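Local structure of putative mandelate racemase/muconate lactonizing enzyme (Bordetella bronchiseptica, 3DDM) at residues A[114-125]-A[282-290]; A[143-151]-A[355-363]. The protein is of unknown function but belongs to the enolase superfamily, whose members combine an N-terminal alpha/beta capping domain with a barrel domain. The protein carries 1 engineered substitution. All blocks are in the same frame, centred on the assembly; numbering follows the deposited sequence.

Interaction 1. Residues A[114-125]-A[282-290]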
loop_
_atom_site.group_PDB
_atom_site.type_symbol
_atom_site.label_atom_id
_atom_site.label_comp_id
_atom_site.label_asym_id
_atom_site.label_seq_id
_atom_site.Cartn_x
_atom_site.Cartn_y
_atom_site.Cartn_z
ATOM N N ALA A 114 1.432 8.281 -0.523
ATOM C CA ALA A 114 2.649 9.089 -0.601
ATOM C C ALA A 114 2.810 9.658 -2.007
ATOM O O ALA A 114 3.144 10.839 -2.189
ATOM C CB ALA A 114 3.854 8.261 -0.250
ATOM N N GLN A 115 2.564 8.801 -2.992
ATOM C CA GLN A 115 2.677 9.153 -4.392
ATOM C C GLN A 115 1.702 10.271 -4.765
ATOM O O GLN A 115 2.082 11.274 -5.397
ATOM C CB GLN A 115 2.446 7.901 -5.242
ATOM C CG GLN A 115 3.663 6.974 -5.294
ATOM C CD GLN A 115 3.323 5.494 -5.118
ATOM O OE1 GLN A 115 2.393 4.971 -5.731
ATOM N NE2 GLN A 115 4.096 4.814 -4.288
ATOM N N ALA A 116 0.446 10.113 -4.372
ATOM C CA ALA A 116 -0.535 11.145 -4.666
ATOM C C ALA A 116 -0.096 12.435 -3.976
ATOM O O ALA A 116 -0.181 13.515 -4.558
ATOM C CB ALA A 116 -1.911 10.720 -4.176
ATOM N N ILE A 117 0.388 12.322 -2.741
ATOM C CA ILE A 117 0.826 13.495 -1.999
ATOM C C ILE A 117 2.016 14.147 -2.700
ATOM O O ILE A 117 2.047 15.358 -2.871
ATOM C CB ILE A 117 1.179 13.130 -0.525
ATOM C CG1 ILE A 117 -0.113 12.822 0.252
ATOM C CG2 ILE A 117 1.908 14.273 0.155
ATOM C CD1 ILE A 117 0.081 12.537 1.754
ATOM N N ALA A 118 2.987 13.349 -3.126
ATOM C CA ALA A 118 4.157 13.894 -3.819
ATOM C C ALA A 118 3.741 14.657 -5.089
ATOM O O ALA A 118 4.247 15.747 -5.361
ATOM C CB ALA A 118 5.135 12.765 -4.173
ATOM N N GLY A 119 2.825 14.083 -5.864
ATOM C CA GLY A 119 2.363 14.751 -7.063
ATOM C C GLY A 119 1.740 16.110 -6.761
ATOM O O GLY A 119 1.968 17.082 -7.495
ATOM N N LEU A 120 0.949 16.190 -5.691
ATOM C CA LEU A 120 0.311 17.449 -5.309
ATOM C C LEU A 120 1.314 18.474 -4.792
ATOM O O LEU A 120 1.086 19.685 -4.918
ATOM C CB LEU A 120 -0.775 17.209 -4.260
ATOM C CG LEU A 120 -2.084 16.665 -4.839
ATOM C CD1 LEU A 120 -3.080 16.359 -3.730
ATOM C CD2 LEU A 120 -2.654 17.691 -5.800
ATOM N N ASP A 121 2.427 18.014 -4.216
ATOM C CA ASP A 121 3.429 18.957 -3.728
ATOM C C ASP A 121 4.145 19.582 -4.926
ATOM O O ASP A 121 4.439 20.784 -4.942
ATOM C CB ASP A 121 4.453 18.271 -2.820
ATOM C CG ASP A 121 5.360 19.277 -2.111
ATOM O OD1 ASP A 121 6.526 19.456 -2.549
ATOM O OD2 ASP A 121 4.884 19.900 -1.124
ATOM N N ILE A 122 4.423 18.754 -5.928
ATOM C CA ILE A 122 5.086 19.216 -7.138
ATOM C C ILE A 122 4.245 20.319 -7.792
ATOM O O ILE A 122 4.786 21.281 -8.328
ATOM C CB ILE A 122 5.285 18.051 -8.147
ATOM C CG1 ILE A 122 6.369 17.095 -7.639
ATOM C CG2 ILE A 122 5.617 18.605 -9.518
ATOM C CD1 ILE A 122 6.559 15.859 -8.502
ATOM N N ALA A 123 2.926 20.179 -7.731
ATOM C CA ALA A 123 2.030 21.162 -8.319
ATOM C C ALA A 123 1.938 22.448 -7.491
ATOM O O ALA A 123 1.840 23.543 -8.048
ATOM C CB ALA A 123 0.638 20.552 -8.500
ATOM N N LEU A 124 1.951 22.317 -6.165
ATOM C CA LEU A 124 1.880 23.490 -5.296
ATOM C C LEU A 124 3.170 24.305 -5.409
ATOM O O LEU A 124 3.142 25.542 -5.346
ATOM C CB LEU A 124 1.641 23.070 -3.845
ATOM C CG LEU A 124 0.223 22.589 -3.547
ATOM C CD1 LEU A 124 0.145 22.060 -2.130
ATOM C CD2 LEU A 124 -0.757 23.731 -3.751
ATOM N N CYS A 125 4.297 23.616 -5.573
ATOM C CA CYS A 125 5.577 24.300 -5.729
ATOM C C CYS A 125 5.632 24.945 -7.111
ATOM O O CYS A 125 6.156 26.046 -7.270
ATOM C CB CYS A 125 6.742 23.325 -5.577
ATOM S SG CYS A 125 7.017 22.782 -3.900
ATOM N N LEU A 282 11.195 12.118 -6.478
ATOM C CA LEU A 282 10.320 13.181 -6.006
ATOM C C LEU A 282 8.844 13.030 -6.371
ATOM O O LEU A 282 7.993 13.623 -5.716
ATOM C CB LEU A 282 10.876 14.550 -6.427
ATOM C CG LEU A 282 10.162 15.406 -7.460
ATOM C CD1 LEU A 282 10.812 16.762 -7.502
ATOM C CD2 LEU A 282 10.229 14.738 -8.811
ATOM N N ALA A 283 8.535 12.222 -7.384
ATOM C CA ALA A 283 7.128 11.998 -7.764
ATOM C C ALA A 283 6.544 10.793 -7.001
ATOM O O ALA A 283 5.330 10.564 -6.995
ATOM C CB ALA A 283 7.007 11.772 -9.263
ATOM N N LYS A 284 7.420 10.029 -6.356
ATOM C CA LYS A 284 6.998 8.869 -5.590
ATOM C C LYS A 284 6.801 9.280 -4.137
ATOM O O LYS A 284 5.829 8.870 -3.499
ATOM C CB LYS A 284 8.048 7.767 -5.684
ATOM C CG LYS A 284 7.504 6.431 -6.157
ATOM C CD LYS A 284 8.616 5.402 -6.311
ATOM C CE LYS A 284 8.058 4.002 -6.333
ATOM N NZ LYS A 284 9.121 2.975 -6.178
ATOM N N TRP A 285 7.721 10.094 -3.618
ATOM C CA TRP A 285 7.620 10.563 -2.236
ATOM C C TRP A 285 8.140 11.982 -1.949
ATOM O O TRP A 285 9.116 12.453 -2.543
ATOM C CB TRP A 285 8.331 9.599 -1.271
ATOM C CG TRP A 285 8.305 10.135 0.129
ATOM C CD1 TRP A 285 7.269 10.052 1.021
ATOM C CD2 TRP A 285 9.292 10.986 0.743
ATOM N NE1 TRP A 285 7.544 10.804 2.148
ATOM C CE2 TRP A 285 8.776 11.386 2.003
ATOM C CE3 TRP A 285 10.556 11.455 0.347
ATOM C CZ2 TRP A 285 9.482 12.232 2.871
ATOM C CZ3 TRP A 285 11.260 12.297 1.209
ATOM C CH2 TRP A 285 10.716 12.676 2.461
ATOM N N GLY A 286 7.463 12.646 -1.015
ATOM C CA GLY A 286 7.845 13.975 -0.575
ATOM C C GLY A 286 7.743 15.154 -1.518
ATOM O O GLY A 286 7.490 16.279 -1.076
ATOM N N GLY A 287 7.939 14.918 -2.811
ATOM C CA GLY A 287 7.886 16.018 -3.752
ATOM C C GLY A 287 9.079 16.898 -3.446
ATOM O O GLY A 287 10.096 16.415 -2.947
ATOM N N PHE A 288 8.966 18.190 -3.728
ATOM C CA PHE A 288 10.066 19.108 -3.460
ATOM C C PHE A 288 10.204 19.339 -1.958
ATOM O O PHE A 288 11.298 19.255 -1.396
ATOM C CB PHE A 288 9.819 20.432 -4.174
ATOM C CG PHE A 288 9.929 20.342 -5.663
ATOM C CD1 PHE A 288 11.159 20.066 -6.264
ATOM C CD2 PHE A 288 8.816 20.570 -6.467
ATOM C CE1 PHE A 288 11.288 20.026 -7.647
ATOM C CE2 PHE A 288 8.924 20.532 -7.853
ATOM C CZ PHE A 288 10.166 20.260 -8.449
ATOM N N SER A 289 9.086 19.625 -1.312
ATOM C CA SER A 289 9.092 19.863 0.119
ATOM C C SER A 289 9.880 18.775 0.854
ATOM O O SER A 289 10.652 19.069 1.771
ATOM C CB SER A 289 7.657 19.914 0.639
ATOM O OG SER A 289 6.912 20.841 -0.118
ATOM N N GLY A 290 9.696 17.524 0.439
ATOM C CA GLY A 290 10.399 16.436 1.090
ATOM C C GLY A 290 11.783 16.121 0.541
ATOM O O GLY A 290 12.733 15.947 1.306
HETATM O O HOH W 1 5.099 11.895 -0.138
#
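With its CG swung opposite the backbone N (chi1 -170°), D121 carries its carboxylate from helix 110-131 to S289 of helix 287-300, which turns OG back beside its own N (chi1 -53°). Both S289 donors therefore reach the same carboxylate. S289 N binds D121 OD1 at 2.8 Å on the syn side, 32° out of the carboxylate plane, while S289 OG donates to OD2, a bond whose exact length is doubtful at this resolution. The S289 amide and hydroxyl probably help to stabilise this buried carboxylate. A118 CB rests on the carbonyl of L282, 3.4 Å from its O, and G287, lacking a side chain, brings its CA to 4.3 Å from A118 CA. The I122 and L282 side chains cross at about a right angle, with I122 CD1 3.8 Å from L282 CG, and C125 CB meets the F288 ring obliquely, 3.6 Å from CD2. A water joins A114 O to G286 N. Q115 CG and K284 CG touch, while the polar ends turn to R69 and E258. Such a seam, helix against barrel loop and helix, illustrates the capping-domain to barrel interface of the enolase superfamily.

Interaction 2. Residues A[143-151]-A[355-363]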
loop_
_atom_site.group_PDB
_atom_site.type_symbol
_atom_site.label_atom_id
_atom_site.label_comp_id
_atom_site.label_asym_id
_atom_site.label_seq_id
_atom_site.Cartn_x
_atom_site.Cartn_y
_atom_site.Cartn_z
ATOM N N SER A 143 21.357 27.924 -8.562
ATOM C CA SER A 143 22.078 29.015 -9.214
ATOM C C SER A 143 22.454 28.737 -10.674
ATOM O O SER A 143 23.127 29.548 -11.312
ATOM C CB SER A 143 23.338 29.363 -8.415
ATOM O OG SER A 143 24.308 28.341 -8.518
ATOM N N GLY A 144 22.020 27.591 -11.194
ATOM C CA GLY A 144 22.306 27.235 -12.574
ATOM C C GLY A 144 21.157 26.407 -13.125
ATOM O O GLY A 144 20.289 25.975 -12.362
ATOM N N ASP A 145 21.150 26.171 -14.435
ATOM C CA ASP A 145 20.085 25.389 -15.064
ATOM C C ASP A 145 20.623 24.287 -15.979
ATOM O O ASP A 145 19.859 23.642 -16.693
ATOM C CB ASP A 145 19.186 26.314 -15.879
ATOM C CG ASP A 145 19.878 26.835 -17.131
ATOM O OD1 ASP A 145 21.072 27.203 -17.039
ATOM O OD2 ASP A 145 19.230 26.879 -18.205
ATOM N N ARG A 146 21.930 24.072 -15.966
ATOM C CA ARG A 146 22.517 23.054 -16.822
ATOM C C ARG A 146 22.774 21.779 -16.029
ATOM O O ARG A 146 23.414 21.812 -14.982
ATOM C CB ARG A 146 23.817 23.581 -17.456
ATOM C CG ARG A 146 24.598 22.542 -18.258
ATOM C CD ARG A 146 25.509 23.169 -19.329
ATOM N NE ARG A 146 26.586 24.017 -18.799
ATOM C CZ ARG A 146 27.623 23.581 -18.079
ATOM N NH1 ARG A 146 27.746 22.290 -17.783
ATOM N NH2 ARG A 146 28.544 24.441 -17.650
ATOM N N ILE A 147 22.262 20.655 -16.526
ATOM C CA ILE A 147 22.451 19.386 -15.840
ATOM C C ILE A 147 22.797 18.243 -16.795
ATOM O O ILE A 147 22.545 18.320 -17.992
ATOM C CB ILE A 147 21.184 18.991 -15.033
ATOM C CG1 ILE A 147 20.039 18.661 -15.985
ATOM C CG2 ILE A 147 20.773 20.121 -14.094
ATOM C CD1 ILE A 147 18.724 18.369 -15.277
ATOM N N GLY A 148 23.384 17.184 -16.252
ATOM C CA GLY A 148 23.723 16.029 -17.063
ATOM C C GLY A 148 22.605 14.989 -17.012
ATOM O O GLY A 148 21.759 15.021 -16.107
ATOM N N VAL A 149 22.584 14.082 -17.985
ATOM C CA VAL A 149 21.570 13.033 -18.031
ATOM C C VAL A 149 22.193 11.707 -18.455
ATOM O O VAL A 149 23.353 11.662 -18.894
ATOM C CB VAL A 149 20.437 13.359 -19.036
ATOM C CG1 VAL A 149 19.837 14.700 -18.728
ATOM C CG2 VAL A 149 20.967 13.330 -20.457
ATOM N N TYR A 150 21.428 10.628 -18.303
ATOM C CA TYR A 150 21.885 9.305 -18.713
ATOM C C TYR A 150 20.704 8.496 -19.232
ATOM O O TYR A 150 19.574 8.669 -18.784
ATOM C CB TYR A 150 22.608 8.567 -17.561
ATOM C CG TYR A 150 21.766 8.070 -16.387
ATOM C CD1 TYR A 150 21.559 8.867 -15.250
ATOM C CD2 TYR A 150 21.199 6.786 -16.404
ATOM C CE1 TYR A 150 20.810 8.395 -14.160
ATOM C CE2 TYR A 150 20.452 6.306 -15.328
ATOM C CZ TYR A 150 20.260 7.112 -14.208
ATOM O OH TYR A 150 19.522 6.629 -13.143
ATOM N N ALA A 151 20.963 7.650 -20.218
ATOM C CA ALA A 151 19.924 6.803 -20.784
ATOM C C ALA A 151 19.710 5.752 -19.711
ATOM O O ALA A 151 20.636 5.016 -19.351
ATOM C CB ALA A 151 20.409 6.163 -22.086
ATOM N N LEU A 355 19.008 18.930 -25.459
ATOM C CA LEU A 355 20.012 17.888 -25.247
ATOM C C LEU A 355 21.197 18.001 -26.190
ATOM O O LEU A 355 21.102 17.686 -27.377
ATOM C CB LEU A 355 19.394 16.495 -25.380
ATOM C CG LEU A 355 20.394 15.330 -25.397
ATOM C CD1 LEU A 355 21.193 15.309 -24.102
ATOM C CD2 LEU A 355 19.648 14.019 -25.606
ATOM N N HIS A 356 22.321 18.444 -25.650
ATOM C CA HIS A 356 23.523 18.598 -26.441
ATOM C C HIS A 356 24.711 18.201 -25.582
ATOM O O HIS A 356 24.903 18.731 -24.482
ATOM C CB HIS A 356 23.655 20.051 -26.915
ATOM C CG HIS A 356 24.706 20.253 -27.963
ATOM N ND1 HIS A 356 24.920 19.354 -28.989
ATOM C CD2 HIS A 356 25.579 21.271 -28.167
ATOM C CE1 HIS A 356 25.877 19.809 -29.779
ATOM N NE2 HIS A 356 26.294 20.971 -29.303
ATOM N N GLU A 357 25.493 17.246 -26.083
ATOM C CA GLU A 357 26.666 16.761 -25.374
ATOM C C GLU A 357 26.243 16.198 -24.019
ATOM O O GLU A 357 26.723 16.613 -22.970
ATOM C CB GLU A 357 27.675 17.908 -25.210
ATOM C CG GLU A 357 28.928 17.564 -24.415
ATOM C CD GLU A 357 28.915 18.171 -23.019
ATOM O OE1 GLU A 357 29.813 17.833 -22.210
ATOM O OE2 GLU A 357 28.004 18.988 -22.739
ATOM N N GLY A 358 25.316 15.253 -24.059
ATOM C CA GLY A 358 24.836 14.636 -22.839
ATOM C C GLY A 358 24.312 15.569 -21.759
ATOM O O GLY A 358 24.185 15.150 -20.605
ATOM N N ARG A 359 24.006 16.814 -22.105
ATOM C CA ARG A 359 23.494 17.752 -21.103
ATOM C C ARG A 359 22.306 18.564 -21.578
ATOM O O ARG A 359 22.127 18.795 -22.765
ATOM C CB ARG A 359 24.588 18.716 -20.650
ATOM C CG ARG A 359 25.785 18.036 -20.023
ATOM C CD ARG A 359 26.811 19.050 -19.596
ATOM N NE ARG A 359 28.075 18.420 -19.235
ATOM C CZ ARG A 359 29.189 19.094 -18.957
ATOM N NH1 ARG A 359 30.306 18.443 -18.637
ATOM N NH2 ARG A 359 29.186 20.424 -19.000
ATOM N N ILE A 360 21.484 18.993 -20.637
ATOM C CA ILE A 360 20.327 19.793 -20.976
ATOM C C ILE A 360 20.311 21.025 -20.080
ATOM O O ILE A 360 20.981 21.057 -19.046
ATOM C CB ILE A 360 19.009 18.998 -20.777
ATOM C CG1 ILE A 360 18.804 18.678 -19.293
ATOM C CG2 ILE A 360 19.052 17.706 -21.591
ATOM C CD1 ILE A 360 17.496 17.978 -18.981
ATOM N N THR A 361 19.576 22.049 -20.501
ATOM C CA THR A 361 19.438 23.266 -19.722
ATOM C C THR A 361 17.951 23.572 -19.611
ATOM O O THR A 361 17.201 23.485 -20.589
ATOM C CB THR A 361 20.171 24.444 -20.364
ATOM O OG1 THR A 361 19.776 24.561 -21.730
ATOM C CG2 THR A 361 21.671 24.232 -20.296
ATOM N N LEU A 362 17.532 23.918 -18.402
ATOM C CA LEU A 362 16.136 24.198 -18.112
ATOM C C LEU A 362 15.606 25.558 -18.571
ATOM O O LEU A 362 14.389 25.734 -18.723
ATOM C CB LEU A 362 15.904 24.023 -16.609
ATOM C CG LEU A 362 16.345 22.648 -16.097
ATOM C CD1 LEU A 362 15.993 22.519 -14.630
ATOM C CD2 LEU A 362 15.661 21.541 -16.917
ATOM N N GLY A 363 16.500 26.517 -18.794
ATOM C CA GLY A 363 16.053 27.833 -19.216
ATOM C C GLY A 363 15.411 28.598 -18.073
ATOM O O GLY A 363 15.428 28.145 -16.925
#
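I147 and I360 form the heart of this contact as an antiparallel hydrogen-bonded pair: I147 N to I360 O and I360 N to I147 O are both 2.9 Å, each donor meeting its carbonyl nearly end-on. Their side chains share one face of the sheet. With chi1 at 68° in I147 and 66° in I360, each CG1 sits between its own backbone N and carbonyl carbon, which directs the two CG1 atoms at each other, 3.5 Å apart. V149 CG1 packs across I360 CD1 at 4.0 Å on the same side. On the other face T361 CG2 lies 3.6 Å from R146 CB, and E357 OE1 lies above one face of the R359 guanidinium, toward its rim, attracted by charge but with no N-H pointing at it. Beyond the strand pair D145 O takes L362 N at 2.9 Å, and D145 OD2 uses its anti lone pair for G363 N at 2.8 Å. At the other end V149 N reaches G358 O over a longer 3.3 Å, a carbonyl presented by the type I' turn H356 to R359. Further out, I147 and L362 press on A320 of helix 313-325, and W137 donates to G363 O. Strand 146-154 also pairs in parallel with 174-177 and 334-338; short antiparallel strand 359-361 is thus appended to a strand of the modified TIM (beta/alpha) barrel of the enolase superfamily.

One contact joins the two domains; the other closes a strand pair within the barrel. The segments alternate in sequence, 114-125, 143-151, 282-290 and 355-363, so each contact spans part of the other's loop of chain. Their centres lie 23 Å apart and their nearest atoms about 9 Å, without touching. Interaction 1 joins helix 110-131 to helix 287-300, whereas interaction 2 lies within the barrel sheet. Helix 313-325 connects them: A318 meets I122 and L282, L322 meets F288, and A320 meets I147 and L362. One barrel helix thus backs both the seam with the capping domain and the strand pair where 359-361 meets the beginning of 146-154.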